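Migration inhibitory factor (Trichinella spiralis, PDB 1HFO) belongs to the macrophage migration inhibitory factor family, whose small alpha/beta subunits assemble into trimers. Local coordinates at residues G27-K32 / R73-K78. Numbering follows the deposited sequence.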
# COMPACT_ATOMS: atom_id res chain seq x y z
N GLY A 27 -0.44 14.39 -13.42
CA GLY A 27 -0.28 14.25 -14.86
C GLY A 27 0.66 15.29 -15.42
O GLY A 27 1.52 15.01 -16.25
N ASN A 28 0.50 16.52 -14.96
CA ASN A 28 1.35 17.57 -15.45
C ASN A 28 2.82 17.34 -15.05
O ASN A 28 3.71 17.48 -15.89
CB ASN A 28 0.81 18.95 -15.00
CG ASN A 28 -0.61 19.26 -15.57
OD1 ASN A 28 -0.92 18.91 -16.72
ND2 ASN A 28 -1.45 19.93 -14.78
N ILE A 29 3.12 16.94 -13.81
CA ILE A 29 4.53 16.73 -13.44
C ILE A 29 5.20 15.50 -14.07
O ILE A 29 6.41 15.50 -14.27
CB ILE A 29 4.77 16.65 -11.91
CG1 ILE A 29 4.16 15.37 -11.33
CG2 ILE A 29 4.20 17.88 -11.22
CD1 ILE A 29 4.49 15.14 -9.87
N LEU A 30 4.42 14.46 -14.35
CA LEU A 30 4.99 13.25 -14.96
C LEU A 30 4.79 13.29 -16.47
O LEU A 30 5.30 12.43 -17.18
CB LEU A 30 4.32 12.00 -14.38
CG LEU A 30 4.52 11.75 -12.90
CD1 LEU A 30 3.66 10.59 -12.45
CD2 LEU A 30 6.00 11.46 -12.63
N SER A 31 4.07 14.29 -16.96
CA SER A 31 3.81 14.42 -18.39
C SER A 31 3.05 13.22 -18.95
O SER A 31 3.40 12.67 -20.00
CB SER A 31 5.12 14.62 -19.17
OG SER A 31 5.67 15.90 -18.88
N LYS A 32 2.02 12.80 -18.22
CA LYS A 32 1.18 11.68 -18.64
C LYS A 32 -0.25 12.18 -18.85
O LYS A 32 -0.66 13.17 -18.25
CB LYS A 32 1.16 10.56 -17.59
CG LYS A 32 2.49 9.82 -17.47
CD LYS A 32 2.91 9.26 -18.81
CE LYS A 32 4.21 8.48 -18.70
NZ LYS A 32 4.01 7.21 -17.96
N ARG A 73 13.33 15.32 -6.46
CA ARG A 73 13.37 16.49 -5.59
C ARG A 73 12.32 17.51 -6.03
O ARG A 73 11.58 18.04 -5.21
CB ARG A 73 14.76 17.12 -5.65
CG ARG A 73 15.03 18.16 -4.58
CD ARG A 73 16.45 18.01 -4.06
NE ARG A 73 16.59 16.85 -3.17
CZ ARG A 73 17.75 16.34 -2.78
NH1 ARG A 73 18.89 16.87 -3.20
NH2 ARG A 73 17.77 15.30 -1.96
N ASP A 74 12.24 17.76 -7.33
CA ASP A 74 11.25 18.71 -7.85
C ASP A 74 9.86 18.12 -7.63
O ASP A 74 8.93 18.81 -7.19
CB ASP A 74 11.48 18.97 -9.34
CG ASP A 74 10.55 20.03 -9.89
OD1 ASP A 74 9.94 20.75 -9.06
OD2 ASP A 74 10.43 20.16 -11.12
N HIS A 75 9.70 16.84 -7.93
CA HIS A 75 8.41 16.20 -7.72
C HIS A 75 7.94 16.44 -6.29
O HIS A 75 6.78 16.77 -6.05
CB HIS A 75 8.49 14.68 -7.92
CG HIS A 75 8.72 14.27 -9.34
ND1 HIS A 75 8.39 15.06 -10.41
CD2 HIS A 75 9.22 13.12 -9.86
CE1 HIS A 75 8.66 14.41 -11.54
NE2 HIS A 75 9.16 13.23 -11.22
N SER A 76 8.85 16.24 -5.34
CA SER A 76 8.55 16.38 -3.92
C SER A 76 8.14 17.78 -3.47
O SER A 76 7.21 17.94 -2.66
CB SER A 76 9.75 15.94 -3.07
OG SER A 76 9.40 15.93 -1.70
N ALA A 77 8.85 18.78 -3.96
CA ALA A 77 8.56 20.16 -3.60
C ALA A 77 7.11 20.46 -3.99
O ALA A 77 6.32 20.93 -3.17
CB ALA A 77 9.51 21.09 -4.32
N LYS A 78 6.77 20.16 -5.24
CA LYS A 78 5.43 20.42 -5.76
C LYS A 78 4.32 19.63 -5.06
O LYS A 78 3.26 20.19 -4.72
CB LYS A 78 5.41 20.12 -7.25
CG LYS A 78 6.33 21.01 -8.07
CD LYS A 78 6.09 20.82 -9.55
CE LYS A 78 7.35 21.06 -10.36
NZ LYS A 78 7.95 22.39 -10.09
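Two helices lie on one face of the four-stranded sheet in the alpha/beta fold of the MIF family, and Ile29 and Leu30, on the last turn of helix 18-30, meet His75 and Lys78 of helix 69-87. Across segments 27-32 and 73-78 the nearest CA atoms are those of Ile29 and His75, 6.9 Å apart. No hydrogen bond crosses the contact, so van der Waals packing joins the segments. Ile29 spreads its two branches over different partners. With chi1 at 69°, CG1 of Ile29 sits between the backbone N and the carbonyl carbon, and Ile29 CD1 lies 3.9 Å from His75 ND1; the other branch, Ile29 CG2, rests against Lys78 CD (3.9 Å). The Lys78 stem runs past Ile29 in the opposite direction and bends at its last torsion (chi4 -55°), bringing Lys78 NZ to 2.8 Å from Asp74 OD1 in a salt bridge along the outer side of helix 69-87.

The buried imidazole of His75 lies beside the end of helix 18-30, where Ile29 O approaches it obliquely, 3.7 Å from His75 CE1. Its NE2 is hydrogen-bonded to Gly66 O, a link that probably helps fix the rotation of the ring, while Phe98 of strand 94-100 packs against it from the sheet. A Schellman motif closes helix 18-30 just beyond: Ser31 takes positive phi (60°), and Lys32 N bonds to Gly27 O at 3.0 Å, with a weak Ser31 N to Asn28 O bond. The side chains of Leu30 and His75 cross at about a right angle, and the Leu30 CD2 methyl meets the ring obliquely, 3.9 Å from His75 NE2.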